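Local coordinates for ginlfy protein (Ginkgo biloba, PDB 4UDE), which probably acts as a DNA-binding transcription factor of the LEAFY family in the nucleus, and is represented here by its SAM oligomerization domain, at residues S10-E13 / L14-Y18; L25-M28 / V29-F33; V49-T52 / L53-Y57; V59-V63 / G64-G68; V73-E76 / K77-L80. All coordinates share one frame; numbering follows the deposited sequence.

How the interactions relate
Each of the five contacts is local to one helix, along it, round its end or at its start, and they sample four of the helices of this SAM bundle. Interactions 1 and 2 are the more buried, meeting where Phe15 packs on Leu25 and Leu11 on Met28, with their salt bridges on the outer side. Interaction 3 is partly buried, with Leu53 against Met31. Interactions 4 and 5 are surface contacts on helix 63-83: at its start the buried Glu65 carboxylate takes the N-cap amide, and further along an ion pair dominates. A type II turn ends helix 2-15, a Schellman motif helix 22-30, and a doubly accepting carbonyl lies at the end of helix 43-55.

Interaction 1: S10-E13 / L14-Y18; sequences SLEE and LFRHY
Leu14 N and Phe15 N donate to Ser10 O (3.1 Å) and Leu11 O (2.9 Å), the last regular turn of helix 2-15 before Arg16 leaves helical angles. Arg16 swings back alongside Glu13, and its NH2 gives a short salt bridge to Glu13 OE2 at 2.6 Å, with a weak second bond from NE. The oxygen is met on its anti side, 31° out of the carboxylate plane, and the two flat groups are twisted 41° apart; Glu12 O lies over one face of the guanidinium. The apolar side differs: Leu14 CD2 sits 3.7 Å above the Phe15 ring, offset toward the rim, and Phe15 CD2 comes 4.3 Å from Leu11 CB. Phe15 and Leu11 both continue onto helix 22-30, and Leu14 onto helix 35-39. Tyr18 N bonds back to Phe15 O, closing a type II beta turn with His17 at positive phi, by which this SAM-domain helix ends and the chain turns toward the next.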
loop_
_atom_site.group_PDB
_atom_site.type_symbol
_atom_site.label_atom_id
_atom_site.label_comp_id
_atom_site.label_asym_id
_atom_site.label_seq_id
_atom_site.Cartn_x
_atom_site.Cartn_y
_atom_site.Cartn_z
ATOM N N SER A 10 -0.430 7.622 -7.344
ATOM C CA SER A 10 0.603 6.577 -7.299
ATOM C C SER A 10 0.105 5.350 -6.556
ATOM O O SER A 10 0.235 4.259 -7.083
ATOM C CB SER A 10 1.872 7.090 -6.629
ATOM O OG SER A 10 2.515 8.001 -7.492
ATOM N N LEU A 11 -0.480 5.531 -5.362
ATOM C CA LEU A 11 -0.989 4.413 -4.572
ATOM C C LEU A 11 -2.213 3.750 -5.215
ATOM O O LEU A 11 -2.316 2.518 -5.181
ATOM C CB LEU A 11 -1.240 4.796 -3.094
ATOM C CG LEU A 11 -0.017 5.267 -2.244
ATOM C CD1 LEU A 11 -0.395 5.347 -0.770
ATOM C CD2 LEU A 11 1.168 4.331 -2.362
ATOM N N GLU A 12 -3.122 4.560 -5.828
ATOM C CA GLU A 12 -4.310 4.059 -6.541
ATOM C C GLU A 12 -3.855 3.105 -7.623
ATOM O O GLU A 12 -4.432 2.032 -7.753
ATOM C CB GLU A 12 -5.099 5.204 -7.196
ATOM C CG GLU A 12 -6.114 5.871 -6.291
ATOM C CD GLU A 12 -6.801 7.108 -6.849
ATOM O OE1 GLU A 12 -6.564 7.464 -8.027
ATOM O OE2 GLU A 12 -7.570 7.738 -6.090
ATOM N N GLU A 13 -2.809 3.496 -8.392
ATOM C CA GLU A 13 -2.231 2.671 -9.448
ATOM C C GLU A 13 -1.636 1.378 -8.919
ATOM O O GLU A 13 -1.818 0.341 -9.548
ATOM C CB GLU A 13 -1.182 3.455 -10.254
ATOM C CG GLU A 13 -1.801 4.474 -11.196
ATOM C CD GLU A 13 -2.820 3.902 -12.164
ATOM O OE1 GLU A 13 -2.459 2.999 -12.956
ATOM O OE2 GLU A 13 -3.992 4.342 -12.102
ATOM N N LEU A 14 -0.907 1.433 -7.790
ATOM C CA LEU A 14 -0.318 0.233 -7.195
ATOM C C LEU A 14 -1.387 -0.773 -6.702
ATOM O O LEU A 14 -1.276 -1.981 -6.930
ATOM C CB LEU A 14 0.620 0.605 -6.021
ATOM C CG LEU A 14 1.244 -0.568 -5.202
ATOM C CD1 LEU A 14 2.214 -1.390 -6.036
ATOM C CD2 LEU A 14 1.928 -0.061 -3.969
ATOM N N PHE A 15 -2.392 -0.254 -6.003
ATOM C CA PHE A 15 -3.416 -1.049 -5.343
ATOM C C PHE A 15 -4.668 -1.381 -6.165
ATOM O O PHE A 15 -5.531 -2.113 -5.668
ATOM C CB PHE A 15 -3.739 -0.420 -3.986
ATOM C CG PHE A 15 -2.581 -0.490 -3.011
ATOM C CD1 PHE A 15 -2.055 -1.714 -2.616
ATOM C CD2 PHE A 15 -2.063 0.664 -2.441
ATOM C CE1 PHE A 15 -0.981 -1.779 -1.722
ATOM C CE2 PHE A 15 -1.005 0.602 -1.528
ATOM C CZ PHE A 15 -0.475 -0.617 -1.168
ATOM N N ARG A 16 -4.750 -0.874 -7.420
ATOM C CA ARG A 16 -5.881 -1.114 -8.325
ATOM C C ARG A 16 -5.992 -2.618 -8.620
ATOM O O ARG A 16 -4.998 -3.241 -8.987
ATOM C CB ARG A 16 -5.724 -0.302 -9.635
ATOM C CG ARG A 16 -7.056 -0.048 -10.359
ATOM C CD ARG A 16 -6.888 0.701 -11.686
ATOM N NE ARG A 16 -6.292 2.032 -11.509
ATOM C CZ ARG A 16 -6.955 3.117 -11.112
ATOM N NH1 ARG A 16 -8.255 3.053 -10.857
ATOM N NH2 ARG A 16 -6.321 4.270 -10.959
ATOM N N HIS A 17 -7.181 -3.194 -8.453
ATOM C CA HIS A 17 -7.460 -4.642 -8.659
ATOM C C HIS A 17 -7.054 -5.471 -7.430
ATOM O O HIS A 17 -7.122 -6.696 -7.477
ATOM C CB HIS A 17 -6.830 -5.251 -9.949
ATOM C CG HIS A 17 -6.960 -4.424 -11.197
ATOM N ND1 HIS A 17 -8.206 -4.056 -11.705
ATOM C CD2 HIS A 17 -5.991 -3.945 -12.015
ATOM C CE1 HIS A 17 -7.948 -3.350 -12.796
ATOM N NE2 HIS A 17 -6.629 -3.256 -13.024
ATOM N N TYR A 18 -6.673 -4.798 -6.323
ATOM C CA TYR A 18 -6.295 -5.456 -5.082
ATOM C C TYR A 18 -7.238 -5.197 -3.920
ATOM O O TYR A 18 -6.969 -5.638 -2.818
ATOM C CB TYR A 18 -4.818 -5.206 -4.754
ATOM C CG TYR A 18 -3.899 -5.882 -5.752
ATOM C CD1 TYR A 18 -3.490 -7.201 -5.572
ATOM C CD2 TYR A 18 -3.444 -5.204 -6.884
ATOM C CE1 TYR A 18 -2.652 -7.832 -6.492
ATOM C CE2 TYR A 18 -2.605 -5.824 -7.813
ATOM C CZ TYR A 18 -2.215 -7.142 -7.612
ATOM O OH TYR A 18 -1.390 -7.770 -8.510
HETATM O O HOH W 1 -2.725 -2.702 -9.931
#

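Interaction 2: L25-M28 / V29-F33; sequences LTKM and VEMGF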
loop_
_atom_site.group_PDB
_atom_site.type_symbol
_atom_site.label_atom_id
_atom_site.label_comp_id
_atom_site.label_asym_id
_atom_site.label_seq_id
_atom_site.Cartn_x
_atom_site.Cartn_y
_atom_site.Cartn_z
ATOM N N LEU A 25 -6.340 4.181 1.244
ATOM C CA LEU A 25 -5.346 4.875 0.403
ATOM C C LEU A 25 -5.054 6.266 0.926
ATOM O O LEU A 25 -3.887 6.650 1.044
ATOM C CB LEU A 25 -5.783 4.936 -1.084
ATOM C CG LEU A 25 -5.935 3.583 -1.779
ATOM C CD1 LEU A 25 -6.556 3.726 -3.160
ATOM C CD2 LEU A 25 -4.603 2.852 -1.852
ATOM N N THR A 26 -6.127 7.004 1.255
ATOM C CA THR A 26 -6.112 8.354 1.818
ATOM C C THR A 26 -5.284 8.361 3.110
ATOM O O THR A 26 -4.444 9.238 3.279
ATOM C CB THR A 26 -7.573 8.839 2.000
ATOM O OG1 THR A 26 -8.026 9.363 0.753
ATOM C CG2 THR A 26 -7.717 9.898 3.045
ATOM N N LYS A 27 -5.517 7.391 3.999
ATOM C CA LYS A 27 -4.771 7.326 5.235
ATOM C C LYS A 27 -3.283 7.014 5.001
ATOM O O LYS A 27 -2.438 7.631 5.636
ATOM C CB LYS A 27 -5.419 6.343 6.231
ATOM C CG LYS A 27 -4.818 6.415 7.645
ATOM C CD LYS A 27 -4.821 7.794 8.310
ATOM C CE LYS A 27 -6.199 8.269 8.702
ATOM N NZ LYS A 27 -6.152 9.633 9.293
ATOM N N MET A 28 -2.968 6.102 4.078
ATOM C CA MET A 28 -1.575 5.751 3.736
ATOM C C MET A 28 -0.788 6.962 3.186
ATOM O O MET A 28 0.349 7.169 3.585
ATOM C CB MET A 28 -1.534 4.558 2.775
ATOM C CG MET A 28 -2.021 3.268 3.409
ATOM S SD MET A 28 -2.024 1.879 2.245
ATOM C CE MET A 28 -0.258 1.578 2.136
ATOM N N VAL A 29 -1.426 7.803 2.348
ATOM C CA VAL A 29 -0.826 9.038 1.803
ATOM C C VAL A 29 -0.510 10.003 2.960
ATOM O O VAL A 29 0.592 10.542 3.032
ATOM C CB VAL A 29 -1.765 9.708 0.760
ATOM C CG1 VAL A 29 -1.267 11.104 0.358
ATOM C CG2 VAL A 29 -1.920 8.824 -0.468
ATOM N N GLU A 30 -1.483 10.178 3.875
ATOM C CA GLU A 30 -1.404 11.040 5.045
ATOM C C GLU A 30 -0.263 10.575 5.978
ATOM O O GLU A 30 0.433 11.411 6.574
ATOM C CB GLU A 30 -2.769 11.035 5.726
ATOM C CG GLU A 30 -2.924 11.901 6.957
ATOM C CD GLU A 30 -4.267 11.696 7.638
ATOM O OE1 GLU A 30 -5.286 11.496 6.930
ATOM O OE2 GLU A 30 -4.293 11.715 8.891
ATOM N N MET A 31 -0.034 9.244 6.043
ATOM C CA MET A 31 1.048 8.648 6.830
ATOM C C MET A 31 2.408 8.793 6.149
ATOM O O MET A 31 3.424 8.498 6.767
ATOM C CB MET A 31 0.755 7.179 7.133
ATOM C CG MET A 31 -0.265 6.990 8.212
ATOM S SD MET A 31 -0.546 5.238 8.520
ATOM C CE MET A 31 -1.651 4.957 7.404
ATOM N N GLY A 32 2.413 9.205 4.887
ATOM C CA GLY A 32 3.634 9.443 4.126
ATOM C C GLY A 32 4.181 8.294 3.305
ATOM O O GLY A 32 5.344 8.346 2.896
ATOM N N PHE A 33 3.363 7.259 3.030
ATOM C CA PHE A 33 3.807 6.120 2.213
ATOM C C PHE A 33 3.829 6.420 0.739
ATOM O O PHE A 33 2.947 7.110 0.213
ATOM C CB PHE A 33 2.978 4.847 2.482
ATOM C CG PHE A 33 3.338 4.206 3.794
ATOM C CD1 PHE A 33 4.470 3.391 3.904
ATOM C CD2 PHE A 33 2.600 4.477 4.943
ATOM C CE1 PHE A 33 4.818 2.812 5.124
ATOM C CE2 PHE A 33 2.956 3.904 6.170
ATOM C CZ PHE A 33 4.057 3.067 6.247
#
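Lys27 crosses Glu30 and Met31, three and four residues further along the chain at the end of helix 22-30, and each part of its side chain meets something different. CB is 4.2 Å from Met31 CE, and CG lies 3.5 Å from that same CE, a closeness that is doubtful because this methyl also sits too near Leu53; the two side chains run nearly at right angles. With CG anti to the backbone N (chi1 -170°), bends at chi2 and chi3 then turn the chain over to Glu30: CD and CE pass beside its carboxylate, CE 3.8 Å from OE1. At the tip NZ makes a salt bridge to Glu30 OE2 at 2.8 Å, coming from above the carboxylate plane, 38° out of it. With an alanine here, the Glu30 carboxylate would probably lose its positive mate, and Met31 would be likely to lose one of the walls it packs on. Leu53 and Val59 lie against the aliphatic part of Lys27, and Met31 also touches Tyr57.

The helix closes in a Schellman motif. Gly32 takes positive phi, where a CB would jam against the preceding carbonyl; its N bonds to Val29 O at 2.9 Å, and Phe33 N reaches Met28 O at 3.1 Å. Lys27 thus serves two chemistries at once, its methylenes packed against Met31, Leu53 and Val59 while its ammonium is carried to a surface carboxylate.

Interaction 3: V49-T52 / L53-Y57; sequences VIRT and LVDIY
The Tyr57 ring has Thr52 CG2 at its edge, in plane, 3.6 Å from CE2, and Ile56 CG2 over one face, 3.7 Å above the plane and offset toward the rim. Thr52 O also lies near the ring plane, by the CD2 edge. The other flat pair, the Arg51 guanidinium and the Asp55 carboxylate, stand 48° apart and do not meet: Arg51 NE is 5.7 Å from Asp55 OD2, and it is the Arg51 CG methylene that touches OD2, at 3.6 Å. The guanidinium is turned back instead to a salt bridge with Asp48.

Thr52 is the hub at this end of helix 43-55. Its chi1 of -68° sets OG1 beside the backbone N, where it bonds to Asp48 O, and CG2 anti to that N, facing Tyr57 and 3.9 Å from Ile56 CD1. Its carbonyl oxygen accepts from two amides, Ile56 N at 2.9 Å and Tyr57 N at 3.2 Å. Leu53, by contrast, is buried against Met31 and Val59. The chemistry implies that the last amides of the helix end share one carbonyl, with the threonine methyl packed against apolar and aromatic side chains, and that the Arg51-Asp55 pair, too far apart to bridge, would probably add only a weak attraction.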
loop_
_atom_site.group_PDB
_atom_site.type_symbol
_atom_site.label_atom_id
_atom_site.label_comp_id
_atom_site.label_asym_id
_atom_site.label_seq_id
_atom_site.Cartn_x
_atom_site.Cartn_y
_atom_site.Cartn_z
ATOM N N VAL A 49 2.677 -2.411 9.473
ATOM C CA VAL A 49 1.946 -1.236 8.996
ATOM C C VAL A 49 0.434 -1.545 8.926
ATOM O O VAL A 49 -0.378 -0.698 9.263
ATOM C CB VAL A 49 2.541 -0.720 7.658
ATOM C CG1 VAL A 49 1.645 0.327 7.003
ATOM C CG2 VAL A 49 3.929 -0.147 7.897
ATOM N N ILE A 50 0.071 -2.751 8.510
ATOM C CA ILE A 50 -1.328 -3.165 8.448
ATOM C C ILE A 50 -1.963 -3.119 9.862
ATOM O O ILE A 50 -3.040 -2.537 10.037
ATOM C CB ILE A 50 -1.489 -4.509 7.691
ATOM C CG1 ILE A 50 -1.295 -4.270 6.173
ATOM C CG2 ILE A 50 -2.857 -5.143 7.970
ATOM C CD1 ILE A 50 -0.894 -5.525 5.342
ATOM N N ARG A 51 -1.224 -3.616 10.863
ATOM C CA ARG A 51 -1.610 -3.592 12.271
ATOM C C ARG A 51 -1.720 -2.124 12.781
ATOM O O ARG A 51 -2.660 -1.793 13.504
ATOM C CB ARG A 51 -0.571 -4.375 13.085
ATOM C CG ARG A 51 -1.106 -5.009 14.356
ATOM C CD ARG A 51 -0.024 -5.795 15.107
ATOM N NE ARG A 51 0.581 -6.868 14.301
ATOM C CZ ARG A 51 1.836 -6.860 13.848
ATOM N NH1 ARG A 51 2.643 -5.836 14.120
ATOM N NH2 ARG A 51 2.291 -7.872 13.120
ATOM N N THR A 52 -0.759 -1.268 12.404
ATOM C CA THR A 52 -0.687 0.167 12.726
ATOM C C THR A 52 -1.944 0.903 12.168
ATOM O O THR A 52 -2.543 1.708 12.870
ATOM C CB THR A 52 0.662 0.709 12.173
ATOM O OG1 THR A 52 1.707 0.116 12.934
ATOM C CG2 THR A 52 0.803 2.222 12.227
ATOM N N LEU A 53 -2.330 0.621 10.911
ATOM C CA LEU A 53 -3.516 1.212 10.297
ATOM C C LEU A 53 -4.781 0.991 11.163
ATOM O O LEU A 53 -5.534 1.936 11.410
ATOM C CB LEU A 53 -3.720 0.634 8.890
ATOM C CG LEU A 53 -2.902 1.250 7.765
ATOM C CD1 LEU A 53 -2.873 0.319 6.539
ATOM C CD2 LEU A 53 -3.472 2.566 7.359
ATOM N N VAL A 54 -4.988 -0.250 11.637
ATOM C CA VAL A 54 -6.144 -0.658 12.451
ATOM C C VAL A 54 -6.020 -0.138 13.892
ATOM O O VAL A 54 -6.938 0.507 14.376
ATOM C CB VAL A 54 -6.335 -2.215 12.445
ATOM C CG1 VAL A 54 -7.462 -2.647 13.389
ATOM C CG2 VAL A 54 -6.568 -2.759 11.036
ATOM N N ASP A 55 -4.917 -0.472 14.590
ATOM C CA ASP A 55 -4.702 -0.135 16.005
ATOM C C ASP A 55 -4.507 1.343 16.323
ATOM O O ASP A 55 -5.068 1.820 17.299
ATOM C CB ASP A 55 -3.550 -0.969 16.605
ATOM C CG ASP A 55 -3.762 -2.484 16.648
ATOM O OD1 ASP A 55 -4.895 -2.944 16.348
ATOM O OD2 ASP A 55 -2.811 -3.205 17.025
ATOM N N ILE A 56 -3.690 2.053 15.546
ATOM C CA ILE A 56 -3.374 3.447 15.836
ATOM C C ILE A 56 -4.213 4.423 15.033
ATOM O O ILE A 56 -4.715 5.409 15.585
ATOM C CB ILE A 56 -1.838 3.684 15.657
ATOM C CG1 ILE A 56 -1.025 2.725 16.570
ATOM C CG2 ILE A 56 -1.440 5.154 15.894
ATOM C CD1 ILE A 56 0.336 2.429 16.066
ATOM N N TYR A 57 -4.323 4.165 13.726
ATOM C CA TYR A 57 -4.979 5.040 12.768
ATOM C C TYR A 57 -6.469 4.794 12.616
ATOM O O TYR A 57 -7.195 5.602 12.022
ATOM C CB TYR A 57 -4.171 5.098 11.459
ATOM C CG TYR A 57 -2.819 5.744 11.692
ATOM C CD1 TYR A 57 -2.682 7.130 11.704
ATOM C CD2 TYR A 57 -1.706 4.978 12.039
ATOM C CE1 TYR A 57 -1.453 7.737 11.977
ATOM C CE2 TYR A 57 -0.475 5.578 12.346
ATOM C CZ TYR A 57 -0.354 6.959 12.306
ATOM O OH TYR A 57 0.851 7.573 12.584
#

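Interaction 4: V59-V63 / G64-G68; sequences VDLLV and GEKYG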
loop_
_atom_site.group_PDB
_atom_site.type_symbol
_atom_site.label_atom_id
_atom_site.label_comp_id
_atom_site.label_asym_id
_atom_site.label_seq_id
_atom_site.Cartn_x
_atom_site.Cartn_y
_atom_site.Cartn_z
ATOM N N VAL A 59 -8.241 2.711 10.946
ATOM C CA VAL A 59 -8.822 2.508 9.627
ATOM C C VAL A 59 -9.592 1.182 9.623
ATOM O O VAL A 59 -9.163 0.210 10.242
ATOM C CB VAL A 59 -7.865 2.728 8.396
ATOM C CG1 VAL A 59 -6.748 3.708 8.709
ATOM C CG2 VAL A 59 -7.291 1.435 7.865
ATOM N N ASP A 60 -10.765 1.174 9.011
ATOM C CA ASP A 60 -11.530 -0.063 8.920
ATOM C C ASP A 60 -11.030 -0.838 7.693
ATOM O O ASP A 60 -11.154 -0.355 6.555
ATOM C CB ASP A 60 -13.035 0.226 8.815
ATOM C CG ASP A 60 -13.895 -1.023 8.740
ATOM O OD1 ASP A 60 -13.674 -1.955 9.563
ATOM O OD2 ASP A 60 -14.794 -1.067 7.875
ATOM N N LEU A 61 -10.394 -1.982 7.930
ATOM C CA LEU A 61 -9.886 -2.826 6.845
ATOM C C LEU A 61 -10.703 -4.100 6.733
ATOM O O LEU A 61 -10.824 -4.832 7.716
ATOM C CB LEU A 61 -8.413 -3.222 7.059
ATOM C CG LEU A 61 -7.374 -2.116 7.040
ATOM C CD1 LEU A 61 -6.007 -2.668 7.402
ATOM C CD2 LEU A 61 -7.322 -1.446 5.700
ATOM N N LEU A 62 -11.213 -4.397 5.521
ATOM C CA LEU A 62 -11.896 -5.665 5.228
ATOM C C LEU A 62 -10.800 -6.728 5.231
ATOM O O LEU A 62 -9.617 -6.375 5.145
ATOM C CB LEU A 62 -12.605 -5.613 3.852
ATOM C CG LEU A 62 -13.626 -4.481 3.636
ATOM C CD1 LEU A 62 -14.118 -4.452 2.207
ATOM C CD2 LEU A 62 -14.820 -4.589 4.583
ATOM N N VAL A 63 -11.165 -8.005 5.374
ATOM C CA VAL A 63 -10.199 -9.125 5.392
ATOM C C VAL A 63 -9.393 -9.191 4.079
ATOM O O VAL A 63 -8.166 -9.275 4.135
ATOM C CB VAL A 63 -10.882 -10.480 5.759
ATOM C CG1 VAL A 63 -9.875 -11.627 5.826
ATOM C CG2 VAL A 63 -11.626 -10.365 7.084
ATOM N N GLY A 64 -10.088 -9.092 2.934
ATOM C CA GLY A 64 -9.494 -9.131 1.592
ATOM C C GLY A 64 -8.617 -7.936 1.250
ATOM O O GLY A 64 -7.730 -8.030 0.392
ATOM N N GLU A 65 -8.890 -6.790 1.902
ATOM C CA GLU A 65 -8.119 -5.540 1.817
ATOM C C GLU A 65 -6.723 -5.744 2.480
ATOM O O GLU A 65 -5.711 -5.300 1.926
ATOM C CB GLU A 65 -8.911 -4.449 2.540
ATOM C CG GLU A 65 -8.422 -3.051 2.313
ATOM C CD GLU A 65 -9.414 -1.964 2.672
ATOM O OE1 GLU A 65 -10.356 -2.198 3.469
ATOM O OE2 GLU A 65 -9.217 -0.846 2.152
ATOM N N LYS A 66 -6.667 -6.459 3.633
ATOM C CA LYS A 66 -5.399 -6.777 4.322
ATOM C C LYS A 66 -4.542 -7.685 3.427
ATOM O O LYS A 66 -3.348 -7.435 3.258
ATOM C CB LYS A 66 -5.637 -7.465 5.692
ATOM C CG LYS A 66 -6.205 -6.530 6.767
ATOM C CD LYS A 66 -6.360 -7.213 8.118
ATOM C CE LYS A 66 -6.997 -6.283 9.122
ATOM N NZ LYS A 66 -7.236 -6.946 10.430
ATOM N N TYR A 67 -5.169 -8.722 2.838
ATOM C CA TYR A 67 -4.507 -9.623 1.893
ATOM C C TYR A 67 -4.127 -8.893 0.584
ATOM O O TYR A 67 -3.062 -9.166 0.035
ATOM C CB TYR A 67 -5.379 -10.867 1.610
ATOM C CG TYR A 67 -5.336 -11.864 2.743
ATOM C CD1 TYR A 67 -4.220 -12.678 2.940
ATOM C CD2 TYR A 67 -6.384 -11.960 3.652
ATOM C CE1 TYR A 67 -4.153 -13.566 4.013
ATOM C CE2 TYR A 67 -6.335 -12.854 4.721
ATOM C CZ TYR A 67 -5.224 -13.669 4.888
ATOM O OH TYR A 67 -5.176 -14.562 5.933
ATOM N N GLY A 68 -4.974 -7.960 0.146
ATOM C CA GLY A 68 -4.780 -7.124 -1.047
ATOM C C GLY A 68 -3.562 -6.218 -1.016
ATOM O O GLY A 68 -2.865 -6.081 -2.028
HETATM O O HOH W 2 -9.636 -4.804 10.940
#
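Glu65 OE1 has two partners: Leu62 N donates to it at 3.1 Å, nearly straight at 163° and on the anti lone pair, while Arg21 from the loop before helix 22-30 adds a salt bridge. This is side-chain capping of the start of helix 63-83. Leu62 holds the N-cap position and Glu65 the third place in the helix, so the bond is the one that a capping box makes from that place back to the N-cap amide; leucine has no polar side chain to return the second half. Glu65 gets there with CG anti to the backbone N (chi1 -168°) and an extended chain, and its other oxygen, OE2, bonds to Thr24. With these donors, a buried carboxylate at a helix N-terminus would be expected to favour its charged form.

Leu61 crosses Glu65 at about a right angle. Its CD2 rests on Glu65 CD at 3.7 Å, and its CD1 meets Lys66 CG at 3.9 Å, the extended lysine chain also running nearly at right angles to it; Ile50 and Val54 of helix 43-55 continue the apolar patch. The first backbone bonds of the helix are long, Lys66 N to Leu62 O and Tyr67 N to Val63 O both being weak. Within the first turn, Val63 CG1 stands at the edge of the Tyr67 ring, in its plane, 3.9 Å from CE2.

Interaction 5: V73-E76 / K77-L80; sequences VRAE and KRRL
An i to i+3 salt bridge between Glu76 and Arg79 dominates this surface stretch of helix 63-83, the long last helix of the SAM domain. Arg79 takes the carboxylate side-on with two nitrogens, one to each oxygen: NE to Glu76 OE1 at 2.8 Å, almost perfectly straight at 177°, and NH2 to Glu76 OE2 at 2.8 Å. Both oxygens are met on their syn side, and both lie close to the guanidinium plane, although the two groups are turned 34° against each other. Glu76 reaches over because its chain bends at chi2 (58°), which brings the carboxylate alongside the arginine. A glutamine here keeps one acceptor but no charge, and would probably leave the Arg79 guanidinium held at one end and freer to turn.

The same carboxylate has an apolar neighbour: OE2 is 3.5 Å from Leu80 CD1, and both side chains also touch Val39 of helix 35-39. On the next face round the helix, Val73 CG1 packs on Lys77 CE at 3.8 Å, while the ammonium goes on to the carbonyl of Met41; Arg74 turns away to a salt bridge with Glu43. Regular i to i+4 backbone bonds run through all four steps. Arg78 bends back so that one guanidinium face lies over Ala75, Arg78 CZ being 4.0 Å from Ala75 CA and NH2 3.9 Å from CB.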
loop_
_atom_site.group_PDB
_atom_site.type_symbol
_atom_site.label_atom_id
_atom_site.label_comp_id
_atom_site.label_asym_id
_atom_site.label_seq_id
_atom_site.Cartn_x
_atom_site.Cartn_y
_atom_site.Cartn_z
ATOM N N VAL A 73 1.870 -5.492 -3.305
ATOM C CA VAL A 73 3.319 -5.271 -3.113
ATOM C C VAL A 73 4.125 -6.482 -3.655
ATOM O O VAL A 73 5.093 -6.277 -4.382
ATOM C CB VAL A 73 3.675 -4.876 -1.653
ATOM C CG1 VAL A 73 5.194 -4.733 -1.458
ATOM C CG2 VAL A 73 2.975 -3.578 -1.261
ATOM N N ARG A 74 3.676 -7.732 -3.373
ATOM C CA ARG A 74 4.344 -8.942 -3.907
ATOM C C ARG A 74 4.411 -8.920 -5.413
ATOM O O ARG A 74 5.451 -9.252 -5.976
ATOM C CB ARG A 74 3.609 -10.224 -3.506
ATOM C CG ARG A 74 3.833 -10.626 -2.089
ATOM C CD ARG A 74 2.921 -11.776 -1.749
ATOM N NE ARG A 74 3.037 -12.105 -0.337
ATOM C CZ ARG A 74 2.196 -12.897 0.311
ATOM N NH1 ARG A 74 1.154 -13.430 -0.317
ATOM N NH2 ARG A 74 2.382 -13.157 1.594
ATOM N N ALA A 75 3.280 -8.587 -6.068
ATOM C CA ALA A 75 3.177 -8.544 -7.532
ATOM C C ALA A 75 4.086 -7.494 -8.092
ATOM O O ALA A 75 4.739 -7.744 -9.110
ATOM C CB ALA A 75 1.741 -8.261 -7.956
ATOM N N GLU A 76 4.145 -6.312 -7.438
ATOM C CA GLU A 76 5.009 -5.227 -7.893
ATOM C C GLU A 76 6.487 -5.593 -7.746
ATOM O O GLU A 76 7.254 -5.310 -8.652
ATOM C CB GLU A 76 4.638 -3.890 -7.237
ATOM C CG GLU A 76 5.443 -2.672 -7.725
ATOM C CD GLU A 76 5.435 -2.294 -9.200
ATOM O OE1 GLU A 76 4.595 -2.811 -9.972
ATOM O OE2 GLU A 76 6.283 -1.463 -9.585
ATOM N N LYS A 77 6.863 -6.265 -6.640
ATOM C CA LYS A 77 8.225 -6.750 -6.364
ATOM C C LYS A 77 8.632 -7.759 -7.441
ATOM O O LYS A 77 9.722 -7.650 -7.994
ATOM C CB LYS A 77 8.307 -7.419 -4.980
ATOM C CG LYS A 77 8.483 -6.462 -3.806
ATOM C CD LYS A 77 8.509 -7.237 -2.455
ATOM C CE LYS A 77 8.671 -6.323 -1.251
ATOM N NZ LYS A 77 8.805 -7.059 0.044
ATOM N N ARG A 78 7.716 -8.686 -7.793
ATOM C CA ARG A 78 7.950 -9.688 -8.835
ATOM C C ARG A 78 8.056 -9.028 -10.224
ATOM O O ARG A 78 8.932 -9.402 -11.006
ATOM C CB ARG A 78 6.865 -10.771 -8.781
ATOM C CG ARG A 78 7.079 -11.934 -9.747
ATOM C CD ARG A 78 6.008 -13.000 -9.631
ATOM N NE ARG A 78 4.686 -12.494 -10.010
ATOM C CZ ARG A 78 3.712 -12.216 -9.146
ATOM N NH1 ARG A 78 3.900 -12.398 -7.842
ATOM N NH2 ARG A 78 2.544 -11.754 -9.578
ATOM N N ARG A 79 7.204 -8.022 -10.515
ATOM C CA ARG A 79 7.260 -7.288 -11.784
ATOM C C ARG A 79 8.613 -6.561 -11.914
ATOM O O ARG A 79 9.239 -6.649 -12.973
ATOM C CB ARG A 79 6.090 -6.298 -11.900
ATOM C CG ARG A 79 5.898 -5.710 -13.291
ATOM C CD ARG A 79 4.937 -4.524 -13.298
ATOM N NE ARG A 79 5.477 -3.352 -12.586
ATOM C CZ ARG A 79 6.354 -2.488 -13.088
ATOM N NH1 ARG A 79 6.825 -2.645 -14.318
ATOM N NH2 ARG A 79 6.780 -1.468 -12.358
ATOM N N LEU A 80 9.090 -5.902 -10.834
ATOM C CA LEU A 80 10.378 -5.190 -10.875
ATOM C C LEU A 80 11.608 -6.105 -11.029
ATOM O O LEU A 80 12.530 -5.762 -11.776
ATOM C CB LEU A 80 10.546 -4.211 -9.700
ATOM C CG LEU A 80 9.576 -3.031 -9.684
ATOM C CD1 LEU A 80 9.297 -2.560 -8.244
ATOM C CD2 LEU A 80 10.053 -1.900 -10.583
#